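PDB 5TA0: glycoside Hydrolase from Bacteroides uniformis, which probably hydrolyses agarose chains as a family 86 glycoside hydrolase, here an engineered variant in complex with neoagarooctaose. Local coordinates for residues A[35-40]-A[359-364]; A[461-466]-A[511-516]; A[525-530]-A[636-641]. All blocks are in the same frame, centred on the assembly; numbering follows the deposited sequence. Where two conformers were deposited one is given.

Interactions 1 and 3 are neighbours, their centres about 11 Å apart, because strands 34-37 and 523-538 lie next to each other in one mixed sheet. A direct link joins the two contacts: His35 NE2 is 2.7 Å from Glu527 OE1, a probable hydrogen bond. Interaction 1 sets the edge strand of this sheet and the turn that follows it against the loop before strand 364-369 of the parallel barrel sheet, and interaction 3 continues the same sheet inward to its third strand. Interaction 2 lies apart, in the core of the beta-sandwich, its centre about 23 Å and 25 Å from those of interactions 1 and 3. The bound glycan lies in a pocket lined by 19 residues between 52 and 387.

Interaction 1: A[35-40]-A[359-364]; sequences HKLGDV and ERTDNI. With SO4 (sulfate ion), chain D.
Leu37 lays its branched end across the side chain of Asp362 at about a right angle. Its CG lies opposite the backbone N (chi1 178°), which carries both methyls out to the loop before strand 364-369. CD2 touches two oxygens, set roughly at right angles about it, 3.3 Å from Asp362 OD1 and 3.3 Å from Glu359 O, while CD1 rests 3.8 Å from Asp362 OD2. The second anchor is Val40, at the far end of the type II' turn that begins at Leu37. Its CG1 presses on Thr361 CG2 at 3.5 Å, tighter than ordinary methyl contact, and its CG2 lies 3.9 Å from Asp362 CA. Because Thr361 turns OG1 away from its backbone N (chi1 -175°), its methyl falls between N and the carbonyl carbon and meets Val40. Gly38 within the turn has positive phi, and a beta-carbon there would come tight against Asp362 CB.

The loop has further ties: Arg360 forms salt bridges with Glu301, Asp305 and Glu308, Glu359 pairs with Arg592, and Lys47 NZ bonds to Thr361 O and Ile364 O. In the conformer given, Lys36 NZ hydrogen-bonds to a sulfate, probably from the crystallisation liquor, shared with Lys34 and Thr524. No hydrogen bond crosses between 35-40 and 359-364: van der Waals packing alone holds them, methyl on methyl at Val40 and against oxygen at Leu37, so the contact depends on fit, not on directional bonds.

Interaction 2: A[461-466]-A[511-516]; sequences LSVNGT and ICYNFD
The phenol end of Tyr513 overlaps the CG2 methyl of Val463, which lies 3.6 Å from Tyr513 OH and 3.8 Å from CZ and meets the ring obliquely as the two side chains come from opposite directions. Tyr513 gets there with CG trans to its carbonyl carbon (chi1 -60°), which sends the long ring inward from its strand. Further along, Leu461 and Ile511 meet tip to tip, CD2 to CD1 at 3.6 Å, and Leu461 CD2 also lies 4.0 Å from Tyr513 OH. Strands 457-464 and 508-514 thus face each other across the core of the porphyranase-type beta-sandwich: their short axes stay 12.0 Å apart at 36°, too far for backbone pairing, and side chains alone bridge the gap. Leu498 touches both Leu461 and Ile511, while Leu29, Ile473 and Phe447 pack on Tyr513. An alanine in place of Tyr513 would probably open a gap between Val463 CG2 and Leu461 CD2, which both lose the phenol end they touch. Where strand 457-464 has given way to a loop, Thr466 brings CG2 to 4.0 Å from Phe515 CE1, while its OG1 turns aside to accept a hydrogen bond from Lys468 N.

Interaction 3: A[525-530]-A[636-641]; sequences MEEVKY and TMQIFN
An antiparallel beta ladder pairs Glu526 with Asn641, Val528 with Ile639 and Tyr530 with Met637, joining strands 523-538 and 631-642 within a five-stranded mixed sheet. Each of these hydrogen-bonded pairs is tied by two backbone bonds, among them Val528 N to Ile639 O at 2.9 Å and Ile639 N to Val528 O at 2.8 Å. Between them lie the non-hydrogen-bonded pairs Glu527-Phe640 and Lys529-Gln638, whose side chains share one face of the sheet.

On that face Glu527 carries much of the contact. With CG anti to the backbone N (chi1 176°), its extended chain runs beside the Phe640 ring, pointing the same way, with CG 3.6 Å from Phe640 CE1. Met525 runs alongside Phe640, its SD 3.9 Å from Phe640 CD1 in an oblique Met-aromatic contact. Glu527 OE1 is taken by His35 NE2, leaving OE2 for Gln638, whose OE1 in turn accepts from Arg563. Lys529 extends over the same face to salt bridges with Asp305 and Glu308 of helix 298-315, linking the sheet to the barrel.

On the other face Tyr530 sets CE2 3.8 Å from Ile639 CG1, with Met637 O at the edge of the ring, and its OH bonds to Lys553 N. The side-chain bond from Gln638 NE2 to Glu527 OE2, 2.8 Å long and almost straight at 176°, leaves in the plane of the amide but meets the carboxylate from above, 51° out of its plane.

Interaction 1: A[35-40]-A[359-364]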
# COMPACT_ATOMS: atom_id res chain seq x y z
N HIS A 35 -4.41 -7.95 19.75
CA HIS A 35 -5.29 -7.21 18.82
C HIS A 35 -5.56 -8.10 17.62
O HIS A 35 -4.69 -8.27 16.77
CB HIS A 35 -4.63 -5.90 18.42
CG HIS A 35 -5.48 -5.02 17.54
ND1 HIS A 35 -5.19 -3.68 17.35
CD2 HIS A 35 -6.61 -5.26 16.81
CE1 HIS A 35 -6.08 -3.15 16.54
NE2 HIS A 35 -6.95 -4.08 16.19
N LYS A 36 -6.76 -8.68 17.57
CA LYS A 36 -7.20 -9.57 16.50
C LYS A 36 -8.04 -8.77 15.52
O LYS A 36 -8.86 -7.94 15.92
CB LYS A 36 -8.03 -10.72 17.07
CG LYS A 36 -8.40 -11.78 16.05
CD LYS A 36 -8.89 -13.07 16.70
CE LYS A 36 -10.15 -12.82 17.51
NZ LYS A 36 -10.73 -14.12 17.93
N LEU A 37 -7.85 -9.03 14.23
CA LEU A 37 -8.62 -8.37 13.17
C LEU A 37 -8.91 -9.43 12.14
O LEU A 37 -8.01 -9.91 11.47
CB LEU A 37 -7.82 -7.20 12.61
CG LEU A 37 -8.44 -6.41 11.46
CD1 LEU A 37 -9.81 -5.82 11.80
CD2 LEU A 37 -7.50 -5.30 11.01
N GLY A 38 -10.17 -9.85 12.03
CA GLY A 38 -10.49 -11.04 11.24
C GLY A 38 -9.78 -12.23 11.84
O GLY A 38 -9.82 -12.43 13.06
N ASP A 39 -9.07 -12.99 11.01
CA ASP A 39 -8.21 -14.09 11.50
C ASP A 39 -6.74 -13.67 11.56
O ASP A 39 -5.86 -14.52 11.69
CB ASP A 39 -8.41 -15.38 10.68
CG ASP A 39 -8.08 -15.20 9.22
OD1 ASP A 39 -7.38 -14.22 8.87
OD2 ASP A 39 -8.52 -16.04 8.40
N VAL A 40 -6.46 -12.38 11.48
CA VAL A 40 -5.07 -11.91 11.55
C VAL A 40 -4.73 -11.47 12.95
O VAL A 40 -5.37 -10.58 13.52
CB VAL A 40 -4.79 -10.74 10.59
CG1 VAL A 40 -3.32 -10.36 10.68
CG2 VAL A 40 -5.14 -11.11 9.16
N GLU A 359 -2.99 -1.39 9.81
CA GLU A 359 -4.30 -1.29 10.45
C GLU A 359 -5.39 -2.03 9.71
O GLU A 359 -6.44 -2.25 10.31
CB GLU A 359 -4.77 0.15 10.59
CG GLU A 359 -3.95 1.00 11.50
CD GLU A 359 -4.44 2.42 11.54
OE1 GLU A 359 -5.67 2.65 11.64
OE2 GLU A 359 -3.58 3.30 11.49
N ARG A 360 -5.18 -2.35 8.42
CA ARG A 360 -6.16 -3.10 7.60
C ARG A 360 -5.64 -4.39 7.10
O ARG A 360 -5.99 -4.84 6.01
CB ARG A 360 -6.47 -2.34 6.31
CG ARG A 360 -6.99 -1.02 6.56
CD ARG A 360 -7.50 -0.39 5.27
NE ARG A 360 -7.84 0.94 5.65
CZ ARG A 360 -8.97 1.59 5.38
NH1 ARG A 360 -9.94 1.05 4.64
NH2 ARG A 360 -9.09 2.83 5.83
N THR A 361 -4.77 -5.01 7.88
CA THR A 361 -4.07 -6.16 7.44
C THR A 361 -5.00 -7.30 6.97
O THR A 361 -4.64 -8.06 6.08
CB THR A 361 -3.05 -6.61 8.51
OG1 THR A 361 -2.27 -7.70 8.01
CG2 THR A 361 -3.72 -7.01 9.82
N ASP A 362 -6.18 -7.42 7.56
CA ASP A 362 -7.12 -8.45 7.13
C ASP A 362 -7.59 -8.29 5.67
O ASP A 362 -7.88 -9.29 5.05
CB ASP A 362 -8.35 -8.50 8.05
CG ASP A 362 -9.14 -7.20 8.10
OD1 ASP A 362 -8.55 -6.11 7.99
OD2 ASP A 362 -10.37 -7.30 8.30
N ASN A 363 -7.66 -7.06 5.17
CA ASN A 363 -8.13 -6.78 3.80
C ASN A 363 -7.04 -6.23 2.89
O ASN A 363 -7.34 -5.66 1.82
CB ASN A 363 -9.29 -5.80 3.84
CG ASN A 363 -10.55 -6.42 4.40
OD1 ASN A 363 -10.89 -7.56 4.08
ND2 ASN A 363 -11.26 -5.66 5.20
N ILE A 364 -5.78 -6.37 3.28
CA ILE A 364 -4.65 -6.03 2.42
C ILE A 364 -3.86 -7.30 2.13
O ILE A 364 -3.44 -7.99 3.06
CB ILE A 364 -3.77 -4.91 3.02
CG1 ILE A 364 -4.59 -3.61 2.91
CG2 ILE A 364 -2.41 -4.84 2.32
CD1 ILE A 364 -3.93 -2.37 3.33
S SO4 D . -9.01 -15.57 21.07
O1 SO4 D . -9.01 -16.91 21.67
O2 SO4 D . -9.89 -14.68 21.82
O3 SO4 D . -7.66 -15.02 21.21
O4 SO4 D . -9.42 -15.75 19.69

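Interaction 2: A[461-466]-A[511-516]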
# COMPACT_ATOMS: atom_id res chain seq x y z
N LEU A 461 5.24 7.64 27.57
CA LEU A 461 5.06 6.21 27.30
C LEU A 461 4.64 5.43 28.54
O LEU A 461 5.28 5.57 29.59
CB LEU A 461 6.35 5.57 26.76
CG LEU A 461 6.90 6.11 25.43
CD1 LEU A 461 7.55 7.47 25.54
CD2 LEU A 461 7.90 5.12 24.85
N SER A 462 3.60 4.61 28.41
CA SER A 462 3.19 3.66 29.46
C SER A 462 3.16 2.25 28.90
O SER A 462 2.61 2.03 27.84
CB SER A 462 1.81 4.03 30.01
OG SER A 462 1.84 5.31 30.61
N VAL A 463 3.78 1.30 29.60
CA VAL A 463 3.78 -0.10 29.20
C VAL A 463 3.05 -0.87 30.28
O VAL A 463 3.49 -0.89 31.43
CB VAL A 463 5.20 -0.66 29.00
CG1 VAL A 463 5.13 -2.11 28.53
CG2 VAL A 463 5.97 0.20 27.99
N ASN A 464 1.90 -1.44 29.93
CA ASN A 464 1.00 -2.10 30.88
C ASN A 464 0.90 -3.56 30.55
O ASN A 464 1.11 -3.98 29.40
CB ASN A 464 -0.40 -1.50 30.81
CG ASN A 464 -0.42 0.01 30.97
OD1 ASN A 464 -0.99 0.73 30.15
ND2 ASN A 464 0.21 0.49 32.03
N GLY A 465 0.56 -4.35 31.56
CA GLY A 465 0.24 -5.76 31.36
C GLY A 465 1.28 -6.76 31.78
O GLY A 465 1.07 -7.96 31.59
N THR A 466 2.41 -6.29 32.32
CA THR A 466 3.39 -7.17 32.94
C THR A 466 3.85 -6.60 34.27
O THR A 466 3.91 -5.39 34.44
CB THR A 466 4.59 -7.43 32.03
OG1 THR A 466 5.50 -8.32 32.70
CG2 THR A 466 5.31 -6.14 31.66
N ILE A 511 10.74 0.84 19.17
CA ILE A 511 11.28 0.61 20.53
C ILE A 511 11.21 -0.88 20.78
O ILE A 511 10.15 -1.49 20.66
CB ILE A 511 10.49 1.40 21.57
CG1 ILE A 511 10.48 2.90 21.24
CG2 ILE A 511 11.06 1.16 22.97
CD1 ILE A 511 9.35 3.67 21.84
N CYS A 512 12.36 -1.48 21.06
CA CYS A 512 12.48 -2.91 21.23
C CYS A 512 12.69 -3.22 22.71
O CYS A 512 13.74 -2.90 23.26
CB CYS A 512 13.63 -3.47 20.38
SG CYS A 512 13.65 -2.89 18.65
N TYR A 513 11.69 -3.81 23.35
CA TYR A 513 11.80 -4.23 24.76
C TYR A 513 12.21 -5.68 24.78
O TYR A 513 11.60 -6.49 24.08
CB TYR A 513 10.48 -4.07 25.49
CG TYR A 513 9.93 -2.66 25.53
CD1 TYR A 513 10.16 -1.80 26.59
CD2 TYR A 513 9.16 -2.16 24.48
CE1 TYR A 513 9.65 -0.52 26.64
CE2 TYR A 513 8.65 -0.88 24.51
CZ TYR A 513 8.89 -0.05 25.58
OH TYR A 513 8.37 1.21 25.57
N ASN A 514 13.24 -6.03 25.56
CA ASN A 514 13.62 -7.41 25.75
C ASN A 514 13.37 -7.79 27.21
O ASN A 514 13.81 -7.09 28.13
CB ASN A 514 15.08 -7.62 25.39
CG ASN A 514 15.51 -9.05 25.56
OD1 ASN A 514 16.29 -9.36 26.46
ND2 ASN A 514 15.01 -9.94 24.73
N PHE A 515 12.63 -8.88 27.41
CA PHE A 515 12.28 -9.36 28.75
C PHE A 515 13.03 -10.64 29.10
O PHE A 515 13.48 -11.37 28.24
CB PHE A 515 10.77 -9.59 28.84
CG PHE A 515 9.98 -8.32 28.83
CD1 PHE A 515 9.64 -7.68 30.01
CD2 PHE A 515 9.58 -7.73 27.63
CE1 PHE A 515 8.90 -6.50 30.00
CE2 PHE A 515 8.85 -6.56 27.62
CZ PHE A 515 8.51 -5.92 28.80
N ASP A 516 13.17 -10.88 30.42
CA ASP A 516 13.80 -12.09 30.95
C ASP A 516 13.14 -13.38 30.40
O ASP A 516 13.80 -14.35 30.06
CB ASP A 516 13.65 -12.16 32.49
CG ASP A 516 14.34 -11.03 33.27
OD1 ASP A 516 15.53 -10.80 33.05
OD2 ASP A 516 13.70 -10.41 34.18

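Interaction 3: A[525-530]-A[636-641]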
# COMPACT_ATOMS: atom_id res chain seq x y z
N MET A 525 -8.48 -8.19 22.34
CA MET A 525 -9.31 -7.12 21.80
C MET A 525 -9.56 -7.50 20.35
O MET A 525 -8.60 -7.63 19.56
CB MET A 525 -8.62 -5.77 21.86
CG MET A 525 -9.45 -4.64 21.27
SD MET A 525 -8.59 -3.07 21.22
CE MET A 525 -7.37 -3.38 19.94
N GLU A 526 -10.82 -7.75 20.01
CA GLU A 526 -11.20 -8.07 18.65
C GLU A 526 -11.80 -6.86 17.98
O GLU A 526 -12.81 -6.30 18.42
CB GLU A 526 -12.20 -9.22 18.58
CG GLU A 526 -12.53 -9.59 17.16
CD GLU A 526 -13.30 -10.88 17.03
OE1 GLU A 526 -13.49 -11.59 18.06
OE2 GLU A 526 -13.69 -11.18 15.87
N GLU A 527 -11.17 -6.46 16.89
CA GLU A 527 -11.65 -5.36 16.06
C GLU A 527 -12.51 -5.89 14.95
O GLU A 527 -12.12 -6.84 14.27
CB GLU A 527 -10.48 -4.59 15.47
CG GLU A 527 -10.88 -3.47 14.52
CD GLU A 527 -9.71 -2.78 13.87
OE1 GLU A 527 -8.54 -3.01 14.28
OE2 GLU A 527 -9.96 -2.02 12.89
N VAL A 528 -13.69 -5.28 14.78
CA VAL A 528 -14.56 -5.57 13.64
C VAL A 528 -14.96 -4.25 13.01
O VAL A 528 -15.31 -3.29 13.71
CB VAL A 528 -15.81 -6.41 14.05
CG1 VAL A 528 -16.60 -6.81 12.85
CG2 VAL A 528 -15.39 -7.69 14.77
N LYS A 529 -14.92 -4.20 11.68
CA LYS A 529 -15.30 -3.01 10.92
C LYS A 529 -16.63 -3.25 10.22
O LYS A 529 -16.81 -4.29 9.54
CB LYS A 529 -14.22 -2.68 9.91
CG LYS A 529 -14.42 -1.37 9.20
CD LYS A 529 -13.19 -1.03 8.40
CE LYS A 529 -13.32 0.30 7.70
NZ LYS A 529 -12.02 0.64 7.07
N TYR A 530 -17.55 -2.30 10.38
CA TYR A 530 -18.91 -2.41 9.85
C TYR A 530 -19.18 -1.30 8.85
O TYR A 530 -18.69 -0.18 9.02
CB TYR A 530 -19.93 -2.37 10.98
CG TYR A 530 -19.87 -3.56 11.90
CD1 TYR A 530 -20.59 -4.71 11.63
CD2 TYR A 530 -19.11 -3.53 13.06
CE1 TYR A 530 -20.52 -5.82 12.46
CE2 TYR A 530 -19.06 -4.63 13.92
CZ TYR A 530 -19.76 -5.77 13.61
OH TYR A 530 -19.73 -6.86 14.46
N THR A 636 -18.52 4.55 8.10
CA THR A 636 -18.22 3.18 8.57
C THR A 636 -17.89 3.25 10.05
O THR A 636 -17.78 4.31 10.63
CB THR A 636 -17.09 2.54 7.74
OG1 THR A 636 -15.86 3.25 7.93
CG2 THR A 636 -17.44 2.53 6.26
N MET A 637 -17.72 2.09 10.67
CA MET A 637 -17.48 2.07 12.13
C MET A 637 -16.58 0.91 12.51
O MET A 637 -16.79 -0.21 12.08
CB MET A 637 -18.81 1.98 12.87
CG MET A 637 -18.69 2.03 14.39
SD MET A 637 -20.26 2.40 15.21
CE MET A 637 -21.15 0.90 14.83
N GLN A 638 -15.59 1.19 13.33
CA GLN A 638 -14.78 0.15 13.99
C GLN A 638 -15.28 -0.08 15.41
O GLN A 638 -15.49 0.87 16.16
CB GLN A 638 -13.31 0.55 14.06
CG GLN A 638 -12.61 0.55 12.71
CD GLN A 638 -11.38 1.41 12.76
OE1 GLN A 638 -11.50 2.64 12.75
NE2 GLN A 638 -10.21 0.79 12.85
N ILE A 639 -15.48 -1.34 15.73
CA ILE A 639 -15.85 -1.80 17.08
C ILE A 639 -14.67 -2.59 17.62
O ILE A 639 -14.12 -3.43 16.91
CB ILE A 639 -17.12 -2.69 16.99
CG1 ILE A 639 -18.30 -1.88 16.45
CG2 ILE A 639 -17.48 -3.34 18.32
CD1 ILE A 639 -18.76 -0.74 17.33
N PHE A 640 -14.29 -2.34 18.88
CA PHE A 640 -13.20 -3.03 19.54
C PHE A 640 -13.77 -3.71 20.77
O PHE A 640 -14.08 -3.04 21.75
CB PHE A 640 -12.12 -2.03 19.95
CG PHE A 640 -11.54 -1.26 18.79
CD1 PHE A 640 -10.46 -1.77 18.08
CD2 PHE A 640 -12.08 -0.05 18.41
CE1 PHE A 640 -9.92 -1.08 17.01
CE2 PHE A 640 -11.54 0.65 17.33
CZ PHE A 640 -10.47 0.12 16.63
N ASN A 641 -13.98 -5.03 20.69
CA ASN A 641 -14.58 -5.80 21.77
C ASN A 641 -13.53 -6.49 22.63
O ASN A 641 -12.61 -7.11 22.11
CB ASN A 641 -15.55 -6.83 21.18
CG ASN A 641 -16.82 -6.18 20.67
OD1 ASN A 641 -17.07 -5.01 20.92
ND2 ASN A 641 -17.64 -6.96 19.98